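Local coordinates for lipopolysaccharide biosynthesis protein wbpB (PDB 3O9Z) that acts as an NAD-dependent dehydrogenase in the biosynthesis of 2,3-diacetamido-2,3-dideoxy-D-mannuronic acid, a sugar probably destined for lipopolysaccharide, at residues A58-L63 with L93-N98; Q88-L93 with K116-R121; A213-L218 with P304-P309; G197-V202 with A287-A292. All coordinates share one frame; numbering follows the deposited sequence. Where two conformers were deposited one is given.

Contact 1: residues A58-L63 with L93-N98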
# COMPACT_ATOMS: atom_id res chain seq x y z
N ALA A 58 5.34 12.43 9.58
CA ALA A 58 6.72 12.54 10.01
C ALA A 58 7.54 13.51 9.18
O ALA A 58 8.38 14.26 9.69
CB ALA A 58 7.41 11.14 9.96
N PHE A 59 7.32 13.55 7.85
CA PHE A 59 7.98 14.49 6.99
C PHE A 59 7.58 15.93 7.42
O PHE A 59 8.46 16.74 7.55
CB PHE A 59 7.36 14.23 5.60
CG PHE A 59 7.84 15.13 4.49
CD1 PHE A 59 9.10 15.11 3.94
CD2 PHE A 59 6.90 16.00 3.92
CE1 PHE A 59 9.48 15.87 2.82
CE2 PHE A 59 7.25 16.76 2.82
CZ PHE A 59 8.50 16.75 2.24
N GLU A 60 6.30 16.13 7.73
CA GLU A 60 5.86 17.47 8.19
C GLU A 60 6.56 17.84 9.51
O GLU A 60 7.03 19.00 9.61
CB GLU A 60 4.34 17.47 8.36
CG GLU A 60 3.75 18.85 8.65
CD GLU A 60 2.27 18.89 8.42
OE1 GLU A 60 1.75 20.00 8.21
OE2 GLU A 60 1.58 17.84 8.62
N ALA A 61 6.56 16.92 10.48
CA ALA A 61 7.17 17.26 11.77
C ALA A 61 8.63 17.59 11.59
O ALA A 61 9.16 18.44 12.31
CB ALA A 61 6.99 16.10 12.73
N TYR A 62 9.34 16.89 10.70
CA TYR A 62 10.73 17.13 10.40
C TYR A 62 10.97 18.50 9.78
O TYR A 62 11.83 19.26 10.25
CB TYR A 62 11.27 15.99 9.52
CG TYR A 62 12.66 16.27 9.03
CD1 TYR A 62 13.73 16.17 9.93
CD2 TYR A 62 12.92 16.73 7.76
CE1 TYR A 62 15.01 16.47 9.54
CE2 TYR A 62 14.21 16.99 7.35
CZ TYR A 62 15.25 16.87 8.24
OH TYR A 62 16.54 17.16 7.88
N LEU A 63 10.15 18.84 8.79
CA LEU A 63 10.27 20.14 8.18
C LEU A 63 9.88 21.23 9.18
O LEU A 63 10.46 22.29 9.10
CB LEU A 63 9.38 20.24 6.93
CG LEU A 63 9.90 19.33 5.79
CD1 LEU A 63 8.95 19.52 4.63
CD2 LEU A 63 11.33 19.59 5.33
N LEU A 93 2.66 25.74 2.94
CA LEU A 93 2.39 27.10 3.43
C LEU A 93 2.44 27.12 4.95
O LEU A 93 2.89 28.11 5.57
CB LEU A 93 1.09 27.68 2.87
CG LEU A 93 0.90 27.75 1.36
CD1 LEU A 93 -0.46 28.33 1.00
CD2 LEU A 93 2.03 28.50 0.67
N ARG A 94 1.79 26.16 5.61
CA ARG A 94 1.83 26.15 7.07
C ARG A 94 3.20 25.96 7.67
O ARG A 94 3.41 26.41 8.80
CB ARG A 94 0.78 25.23 7.74
CG ARG A 94 1.18 23.74 7.87
CD ARG A 94 0.18 22.89 8.65
NE ARG A 94 -1.11 22.77 7.95
CZ ARG A 94 -1.41 21.79 7.08
NH1 ARG A 94 -2.58 21.82 6.46
NH2 ARG A 94 -0.58 20.78 6.86
N LEU A 95 4.10 25.35 6.92
CA LEU A 95 5.52 25.13 7.28
C LEU A 95 6.37 26.34 6.94
O LEU A 95 7.57 26.37 7.23
CB LEU A 95 6.11 23.90 6.56
CG LEU A 95 5.61 22.53 7.03
CD1 LEU A 95 6.03 21.46 6.03
CD2 LEU A 95 6.22 22.21 8.36
N GLY A 96 5.75 27.38 6.39
CA GLY A 96 6.55 28.54 6.04
C GLY A 96 7.43 28.39 4.82
O GLY A 96 8.41 29.08 4.65
N ALA A 97 6.96 27.63 3.82
CA ALA A 97 7.67 27.44 2.56
C ALA A 97 6.69 27.80 1.41
O ALA A 97 5.46 27.77 1.58
CB ALA A 97 8.07 25.94 2.38
N ASN A 98 7.30 28.12 0.29
CA ASN A 98 6.55 28.32 -0.96
C ASN A 98 6.33 26.91 -1.51
O ASN A 98 6.91 25.93 -1.02
CB ASN A 98 7.35 29.15 -1.97
CG ASN A 98 7.35 30.67 -1.64
OD1 ASN A 98 6.66 31.20 -0.80
ND2 ASN A 98 8.07 31.38 -2.44
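L63 and L95 bring their two segments together, their CA atoms 6.9 Å apart, where helix 56-68 passes the end of helix 85-94. There G96, with positive phi and two bonds back into the last turn, ends the helix in a Schellman motif, at angles awkward for any residue with a CB. L95 supplies the apolar half of the contact. Its CD1 sits 3.7 Å from CB of L63, the two side chains crossing at about a right angle, while the other branch, CD2, rests on the backbone O of E60. A branched leucine suits this spot, filling both directions at once. The polar half is a single-bond salt bridge: R94 NH2 donates to E60 OE1 at 2.8 Å, with an N-H...O angle of 159°. The oxygen lies near the guanidinium plane and is met on its syn side, but the carboxylate is turned 48° from that plane. The bend of R94 at chi3 (66°) carries the group across to E60. E64 of the second subunit takes R94 NE, and R94 of that subunit reaches E60 OE2. Were R94 an alanine, E60 OE1 would probably lose its charged partner, and E64 of the second subunit a guanidinium it pairs with. Neighbouring crossover helices on one face of the parallel strands are characteristic of the NAD-binding Rossmann fold.

Contact 2: residues Q88-L93 with K116-R121. With NAD (nicotinamide-adenine-dinucleotide), chain E.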
# COMPACT_ATOMS: atom_id res chain seq x y z
N GLN A 88 -0.99 19.25 0.06
CA GLN A 88 0.45 19.39 0.16
C GLN A 88 0.96 20.81 0.02
O GLN A 88 1.94 21.22 0.63
CB GLN A 88 1.27 18.41 -0.73
CG GLN A 88 1.00 16.97 -0.32
CD GLN A 88 1.87 15.98 -1.02
OE1 GLN A 88 2.34 16.19 -2.13
NE2 GLN A 88 2.14 14.89 -0.29
N ILE A 89 0.25 21.59 -0.82
CA ILE A 89 0.49 23.02 -0.85
C ILE A 89 0.02 23.64 0.49
O ILE A 89 0.79 24.43 1.02
CB ILE A 89 -0.31 23.64 -2.00
CG1 ILE A 89 0.26 23.23 -3.38
CG2 ILE A 89 -0.30 25.18 -1.84
CD1 ILE A 89 -0.82 23.37 -4.50
N ARG A 90 -1.07 23.17 1.10
CA ARG A 90 -1.46 23.72 2.43
C ARG A 90 -0.32 23.37 3.42
O ARG A 90 -0.01 24.17 4.32
CB ARG A 90 -2.75 23.08 2.92
CG ARG A 90 -3.96 23.50 2.09
CD ARG A 90 -4.63 24.74 2.57
NE ARG A 90 -5.03 24.66 3.97
CZ ARG A 90 -6.26 24.38 4.41
NH1 ARG A 90 -6.50 24.37 5.71
NH2 ARG A 90 -7.29 24.15 3.60
N MET A 91 0.30 22.20 3.31
CA MET A 91 1.38 21.82 4.21
C MET A 91 2.58 22.74 4.00
O MET A 91 3.18 23.23 4.99
CB MET A 91 1.78 20.36 3.93
CG MET A 91 3.05 19.86 4.65
SD MET A 91 3.24 18.01 4.57
CE MET A 91 3.47 17.66 2.81
N ALA A 92 3.00 22.96 2.76
CA ALA A 92 4.11 23.85 2.45
C ALA A 92 3.84 25.20 3.16
O ALA A 92 4.71 25.71 3.90
CB ALA A 92 4.25 24.07 0.94
N LEU A 93 2.66 25.74 2.94
CA LEU A 93 2.39 27.10 3.43
C LEU A 93 2.44 27.12 4.95
O LEU A 93 2.89 28.11 5.57
CB LEU A 93 1.09 27.68 2.87
CG LEU A 93 0.90 27.75 1.36
CD1 LEU A 93 -0.46 28.33 1.00
CD2 LEU A 93 2.03 28.50 0.67
N LYS A 116 -5.57 31.28 -2.14
CA LYS A 116 -5.36 32.72 -2.13
C LYS A 116 -5.44 33.26 -0.70
O LYS A 116 -4.60 34.03 -0.26
CB LYS A 116 -6.40 33.37 -3.06
CG LYS A 116 -6.14 33.14 -4.54
CD LYS A 116 -4.91 33.88 -5.04
CE LYS A 116 -5.21 35.37 -5.24
NZ LYS A 116 -4.08 36.08 -5.91
N GLU A 117 -6.43 32.78 0.06
CA GLU A 117 -6.56 33.22 1.46
C GLU A 117 -5.31 32.83 2.25
O GLU A 117 -4.86 33.57 3.15
CB GLU A 117 -7.82 32.59 2.09
CG GLU A 117 -9.10 33.19 1.51
CD GLU A 117 -10.37 32.54 2.04
OE1 GLU A 117 -10.29 31.68 2.95
OE2 GLU A 117 -11.46 32.95 1.57
N LEU A 118 -4.78 31.63 2.00
CA LEU A 118 -3.73 31.11 2.86
C LEU A 118 -2.40 31.74 2.47
O LEU A 118 -1.48 31.92 3.29
CB LEU A 118 -3.72 29.58 2.75
CG LEU A 118 -4.86 28.92 3.53
CD1 LEU A 118 -5.03 27.43 3.20
CD2 LEU A 118 -4.60 29.14 5.02
N GLU A 119 -2.27 32.16 1.22
CA GLU A 119 -1.09 32.93 0.79
C GLU A 119 -1.09 34.27 1.57
O GLU A 119 -0.04 34.71 2.00
CB GLU A 119 -1.21 33.30 -0.70
CG GLU A 119 -0.71 32.23 -1.70
CD GLU A 119 -0.51 32.80 -3.11
OE1 GLU A 119 -1.12 33.85 -3.47
OE2 GLU A 119 0.30 32.23 -3.86
N ALA A 120 -2.26 34.89 1.72
CA ALA A 120 -2.40 36.12 2.52
C ALA A 120 -2.12 35.93 4.00
O ALA A 120 -1.52 36.79 4.66
CB ALA A 120 -3.77 36.73 2.31
N ARG A 121 -2.54 34.80 4.55
CA ARG A 121 -2.29 34.55 5.96
C ARG A 121 -0.82 34.29 6.23
O ARG A 121 -0.30 34.71 7.29
CB ARG A 121 -3.13 33.39 6.48
CG ARG A 121 -2.65 32.89 7.85
CD ARG A 121 -3.60 31.83 8.37
NE ARG A 121 -4.97 32.35 8.39
CZ ARG A 121 -6.05 31.58 8.39
NH1 ARG A 121 -5.91 30.26 8.37
NH2 ARG A 121 -7.26 32.13 8.42
PA NAD E . 3.37 8.38 -10.66
O1A NAD E . 4.47 7.82 -11.49
O2A NAD E . 2.11 7.57 -10.32
O5B NAD E . 4.14 8.79 -9.35
C5B NAD E . 3.33 9.29 -8.32
C4B NAD E . 4.14 9.22 -7.00
O4B NAD E . 3.43 9.89 -5.93
C3B NAD E . 4.24 7.73 -6.56
O3B NAD E . 5.61 7.33 -6.37
C2B NAD E . 3.38 7.64 -5.29
O2B NAD E . 3.83 6.67 -4.33
C1B NAD E . 3.64 9.08 -4.76
N9A NAD E . 2.62 9.45 -3.74
C8A NAD E . 1.38 8.99 -3.42
N7A NAD E . 0.89 9.64 -2.36
C5A NAD E . 1.87 10.48 -1.91
C6A NAD E . 1.99 11.42 -0.81
N6A NAD E . 0.97 11.55 0.09
N1A NAD E . 3.15 12.06 -0.80
C2A NAD E . 4.19 11.98 -1.62
N3A NAD E . 4.12 11.09 -2.64
C4A NAD E . 2.97 10.41 -2.77
O3 NAD E . 2.87 9.74 -11.33
PN NAD E . 3.62 10.84 -12.16
O1N NAD E . 3.37 10.59 -13.64
O2N NAD E . 5.03 10.98 -11.67
O5D NAD E . 2.73 12.14 -11.89
C5D NAD E . 3.11 12.84 -10.73
C4D NAD E . 2.54 14.26 -10.90
O4D NAD E . 3.31 14.86 -11.97
C3D NAD E . 1.05 14.36 -11.27
O3D NAD E . 0.57 15.61 -10.69
C2D NAD E . 1.14 14.55 -12.79
O2D NAD E . 0.04 15.29 -13.31
C1D NAD E . 2.45 15.29 -13.05
N1N NAD E . 3.03 15.02 -14.36
C2N NAD E . 3.43 16.03 -15.11
C3N NAD E . 4.00 15.90 -16.36
C7N NAD E . 4.31 17.14 -17.08
O7N NAD E . 4.50 18.22 -16.48
N7N NAD E . 4.51 16.98 -18.39
C4N NAD E . 4.19 14.59 -16.84
C5N NAD E . 3.84 13.55 -15.99
C6N NAD E . 3.27 13.75 -14.73
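L93 and L118 meet obliquely between two almost parallel helical segments, whose axes approach to 10.6 Å at an angle of 10°. The CD1 branch of L93 leans on CB of L118 at 3.9 Å, so leucines on both sides fill the groove between the helices. R90 and L118 cross at about a right angle, but the model sets them too close for the approach to be relied on. Both helices, 85-94 and 109-122, belong to the Rossmann-fold region, and near the start of helix 85-94 Q88 reaches the cofactor: its NE2 lies 3.0 Å from N1A of the NAD adenine and also bonds E57 of the second subunit, while T9 and S80 hold its OE1. R90 points elsewhere. Folded at chi2 (-89°) and again at chi3, its chain brings NH2 to the hydroxyl of Y86 and to D65 of the second subunit, and NH1 to E64 of that subunit. An alanine here is likely to cost D65 and E64 of the second subunit the charge R90 gives them, although E64 keeps R94, and the Y86 hydroxyl this donor. E119 turns its CB away, its OE2 accepting from V126 N and pairing with R125.

Contact 3: residues A213-L218 with P304-P309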
# COMPACT_ATOMS: atom_id res chain seq x y z
N ALA A 213 -13.60 15.36 -26.46
CA ALA A 213 -13.55 16.38 -27.50
C ALA A 213 -14.61 17.42 -27.22
O ALA A 213 -15.64 17.11 -26.58
CB ALA A 213 -13.83 15.77 -28.86
N GLY A 214 -14.42 18.62 -27.71
CA GLY A 214 -15.43 19.65 -27.49
C GLY A 214 -15.08 20.95 -28.19
O GLY A 214 -14.34 20.97 -29.18
N TYR A 215 -15.66 22.03 -27.68
CA TYR A 215 -15.52 23.37 -28.27
C TYR A 215 -15.43 24.39 -27.15
O TYR A 215 -16.08 24.21 -26.10
CB TYR A 215 -16.78 23.65 -29.11
CG TYR A 215 -16.88 25.03 -29.72
CD1 TYR A 215 -16.14 25.34 -30.87
CD2 TYR A 215 -17.65 26.01 -29.11
CE1 TYR A 215 -16.21 26.59 -31.42
CE2 TYR A 215 -17.72 27.30 -29.69
CZ TYR A 215 -17.00 27.54 -30.82
OH TYR A 215 -17.13 28.81 -31.38
N LEU A 216 -14.65 25.44 -27.32
CA LEU A 216 -14.61 26.56 -26.41
C LEU A 216 -14.81 27.83 -27.20
O LEU A 216 -14.22 27.99 -28.26
CB LEU A 216 -13.24 26.73 -25.73
CG LEU A 216 -12.70 25.46 -25.06
CD1 LEU A 216 -11.20 25.54 -24.82
CD2 LEU A 216 -13.44 25.35 -23.70
N GLU A 217 -15.53 28.77 -26.62
CA GLU A 217 -15.45 30.16 -27.08
C GLU A 217 -14.68 30.93 -26.04
O GLU A 217 -15.16 31.07 -24.90
CB GLU A 217 -16.86 30.74 -27.24
CG GLU A 217 -16.80 32.20 -27.77
CD GLU A 217 -18.09 32.98 -27.59
OE1 GLU A 217 -19.05 32.50 -26.96
OE2 GLU A 217 -18.14 34.12 -28.09
N LEU A 218 -13.50 31.42 -26.40
CA LEU A 218 -12.65 32.20 -25.50
C LEU A 218 -12.66 33.66 -25.95
O LEU A 218 -13.05 33.97 -27.09
CB LEU A 218 -11.20 31.70 -25.55
CG LEU A 218 -11.07 30.17 -25.38
CD1 LEU A 218 -9.63 29.71 -25.58
CD2 LEU A 218 -11.71 29.65 -24.09
N PRO A 304 -22.08 21.69 -36.97
CA PRO A 304 -20.96 21.32 -37.82
C PRO A 304 -19.81 22.28 -37.65
O PRO A 304 -18.67 21.86 -37.69
CB PRO A 304 -21.52 21.47 -39.25
CG PRO A 304 -22.97 21.20 -39.07
CD PRO A 304 -23.36 21.70 -37.70
N GLU A 305 -20.11 23.54 -37.37
CA GLU A 305 -19.04 24.54 -37.28
C GLU A 305 -18.21 24.38 -36.01
O GLU A 305 -17.08 24.87 -35.93
CB GLU A 305 -19.57 25.97 -37.43
CG GLU A 305 -20.49 26.41 -36.33
CD GLU A 305 -21.97 26.21 -36.66
OE1 GLU A 305 -22.30 25.38 -37.54
OE2 GLU A 305 -22.79 26.88 -35.99
N ASN A 306 -18.74 23.64 -35.03
CA ASN A 306 -18.05 23.52 -33.74
C ASN A 306 -17.44 22.16 -33.48
O ASN A 306 -16.89 21.95 -32.40
CB ASN A 306 -18.97 23.88 -32.57
CG ASN A 306 -19.43 25.32 -32.63
OD1 ASN A 306 -18.94 26.10 -33.42
ND2 ASN A 306 -20.33 25.70 -31.73
N ARG A 307 -17.54 21.25 -34.45
CA ARG A 307 -17.12 19.88 -34.29
C ARG A 307 -15.66 19.67 -34.68
O ARG A 307 -15.30 19.92 -35.83
CB ARG A 307 -18.00 18.99 -35.19
CG ARG A 307 -17.84 17.49 -34.99
CD ARG A 307 -18.57 16.66 -36.06
NE ARG A 307 -19.94 17.13 -36.26
CZ ARG A 307 -20.50 17.37 -37.44
NH1 ARG A 307 -19.81 17.19 -38.57
NH2 ARG A 307 -21.75 17.80 -37.50
N HIS A 308 -14.82 19.15 -33.78
CA HIS A 308 -13.44 18.87 -34.17
C HIS A 308 -13.40 17.90 -35.35
O HIS A 308 -14.22 17.00 -35.38
CB HIS A 308 -12.66 18.33 -32.95
CG HIS A 308 -11.20 18.15 -33.21
ND1 HIS A 308 -10.71 17.09 -33.96
CD2 HIS A 308 -10.12 18.91 -32.89
CE1 HIS A 308 -9.39 17.18 -34.03
NE2 HIS A 308 -9.01 18.27 -33.39
N PRO A 309 -12.49 18.10 -36.32
CA PRO A 309 -12.47 17.21 -37.50
C PRO A 309 -12.42 15.72 -37.18
O PRO A 309 -12.93 14.91 -37.97
CB PRO A 309 -11.22 17.66 -38.26
CG PRO A 309 -11.07 19.09 -37.88
CD PRO A 309 -11.54 19.22 -36.44
O HOH W 1 -15.32 18.76 -31.02
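N306 lies flat over the ring of Y215, and these two residues bury most of the surface in the contact. The amide plane is only 7° from that of the ring, and CG of N306 stands 3.5 Å above the middle of the ring face. Its CB adds a CH-pi contact, 3.9 Å from the Y215 ring centroid and 24° off the normal. Y215 presents that face because its CG is anti to the backbone N (chi1 175°), which sends the ring out from strand 211-218 toward the incoming tail. Asparagine suits the place: its short chain keeps the flat amide close over the ring. H308 contributes less surface, and its link to the strand runs through its backbone. A water accepts from H308 N at 2.8 Å and donates to G214 O at 3.0 Å, bridging a separation too wide for a direct bond. The imidazole of H308 turns elsewhere: NE2 bonds T157 and so ties the tail to strand 152-160, while ND1 accepts from F310 N within the tail. The tail that follows helix 281-294 is thus laid against the sheet of the C-terminal alpha/beta domain. No hydrogen bond joins the segments directly, and the buried O of N306 has no partner in the model, which implies an association resting on the amide-ring stack, the CH-pi contact and one bridging water.

Contact 4: residues G197-V202 with A287-A292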
# COMPACT_ATOMS: atom_id res chain seq x y z
N GLY A 197 -7.27 33.93 -23.39
CA GLY A 197 -8.16 34.39 -22.32
C GLY A 197 -9.24 33.48 -21.80
O GLY A 197 -9.16 32.26 -21.90
N ARG A 198 -10.28 34.08 -21.21
CA ARG A 198 -11.25 33.37 -20.42
C ARG A 198 -12.25 32.69 -21.34
O ARG A 198 -12.61 33.24 -22.41
CB ARG A 198 -12.00 34.37 -19.53
CG ARG A 198 -13.00 33.75 -18.54
CD ARG A 198 -13.90 34.81 -17.85
NE ARG A 198 -14.86 34.18 -16.94
CZ ARG A 198 -14.59 33.89 -15.67
NH1 ARG A 198 -13.41 34.18 -15.15
NH2 ARG A 198 -15.51 33.31 -14.91
N ALA A 199 -12.77 31.55 -20.92
CA ALA A 199 -13.78 30.86 -21.68
C ALA A 199 -15.17 31.39 -21.40
O ALA A 199 -15.73 31.27 -20.28
CB ALA A 199 -13.71 29.34 -21.42
N LEU A 200 -15.79 31.94 -22.43
CA LEU A 200 -17.17 32.41 -22.32
C LEU A 200 -18.19 31.30 -22.46
O LEU A 200 -19.28 31.39 -21.92
CB LEU A 200 -17.37 33.46 -23.43
CG LEU A 200 -16.32 34.56 -23.54
CD1 LEU A 200 -16.73 35.52 -24.67
CD2 LEU A 200 -16.21 35.33 -22.23
N HIS A 201 -17.84 30.24 -23.18
CA HIS A 201 -18.76 29.15 -23.43
C HIS A 201 -17.94 27.89 -23.58
O HIS A 201 -16.88 27.90 -24.19
CB HIS A 201 -19.56 29.43 -24.72
CG HIS A 201 -20.43 28.30 -25.17
ND1 HIS A 201 -21.53 27.87 -24.46
CD2 HIS A 201 -20.42 27.57 -26.31
CE1 HIS A 201 -22.14 26.90 -25.12
NE2 HIS A 201 -21.48 26.70 -26.25
N VAL A 202 -18.41 26.81 -22.96
CA VAL A 202 -17.72 25.52 -23.06
C VAL A 202 -18.69 24.43 -23.47
O VAL A 202 -19.84 24.42 -22.97
CB VAL A 202 -17.17 25.10 -21.67
CG1 VAL A 202 -16.50 23.72 -21.78
CG2 VAL A 202 -16.17 26.11 -21.19
N ALA A 287 -7.57 27.71 -16.45
CA ALA A 287 -7.64 26.35 -16.99
C ALA A 287 -8.18 25.34 -16.00
O ALA A 287 -8.90 24.44 -16.37
CB ALA A 287 -6.24 25.93 -17.44
N ILE A 288 -7.92 25.60 -14.71
CA ILE A 288 -8.57 24.78 -13.69
C ILE A 288 -10.10 24.90 -13.61
O ILE A 288 -10.84 23.95 -13.47
CB ILE A 288 -7.88 25.03 -12.32
CG1 ILE A 288 -6.48 24.37 -12.34
CG2 ILE A 288 -8.69 24.45 -11.18
CD1 ILE A 288 -5.56 24.94 -11.32
N ARG A 289 -10.56 26.14 -13.85
CA ARG A 289 -12.00 26.37 -13.89
C ARG A 289 -12.66 25.65 -15.07
O ARG A 289 -13.67 24.98 -14.92
CB ARG A 289 -12.26 27.88 -13.95
CG ARG A 289 -13.73 28.19 -13.99
CD ARG A 289 -13.95 29.69 -14.23
NE ARG A 289 -13.71 30.10 -15.63
CZ ARG A 289 -14.64 30.12 -16.57
NH1 ARG A 289 -15.88 29.71 -16.30
NH2 ARG A 289 -14.28 30.46 -17.80
N VAL A 290 -12.00 25.72 -16.24
CA VAL A 290 -12.49 24.99 -17.41
C VAL A 290 -12.50 23.47 -17.25
O VAL A 290 -13.50 22.77 -17.47
CB VAL A 290 -11.65 25.34 -18.65
CG1 VAL A 290 -12.11 24.52 -19.85
CG2 VAL A 290 -11.74 26.83 -18.95
N ALA A 291 -11.37 22.96 -16.77
CA ALA A 291 -11.30 21.54 -16.55
C ALA A 291 -12.30 21.02 -15.53
O ALA A 291 -12.92 19.95 -15.69
CB ALA A 291 -9.87 21.13 -16.19
N ALA A 292 -12.48 21.82 -14.48
CA ALA A 292 -13.45 21.39 -13.47
C ALA A 292 -14.90 21.36 -13.98
O ALA A 292 -15.64 20.40 -13.71
CB ALA A 292 -13.33 22.30 -12.23
O HOH W 2 -17.74 30.19 -18.56
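R198 and A199, where the chain enters strand 199-207, outermost within this chain in the sheet of the Gfo/Idh/MocA-like C-terminal domain, meet R289 and V290 of helix 281-294. Stacking comes first: the guanidinium groups of R198 and R289 form an offset stack, centres 3.9 Å apart and planes at 7°. R198 is extended from CG to NE, whereas R289 bends at chi3 (75°) to lay its group flat against it. Two like charges so close would ordinarily repel, but E286, outside the two segments, pairs with R289 NH2 and makes a long, weak ion pair with R198, which probably offsets much of the cost. Arginine suits both positions: its flat group can stack while its edge still donates. That edge provides the hydrogen bonding: R289 NH2 meets A199 O at 3.0 Å, in the carbonyl plane and on a lone pair. Apolar packing is slight, CB of A199 lying 4.0 Å from CG2 of V290, and the small alanine lets the strand come near. Just beyond, L200 and H201 form a classic beta bulge opposite E217. One water completes the arrangement, donating to A199 O at 2.9 Å and accepting from R289 NH1 at 3.0 Å.

Overall arrangement
From the N terminus, contact 1 opens on helix 56-68 and closes some thirty residues later at the end of helix 85-94. Before it closes, contact 2 has opened on that same helix, so the two cross, share L93, and join three successive helices of the Rossmann region, beside the second subunit. Both are complete before the other pair begins. Contact 4 opens at 197-202 and contact 3 at 213-218, on adjacent strands joined by probable backbone hydrogen bonds from E217 to L200 and H201; helix 281-294 closes contact 4 and the C-terminal tail contact 3, so these cross too. Contacts 1 and 3, centres about 44 Å apart, lie on opposite sides of the chain's centre.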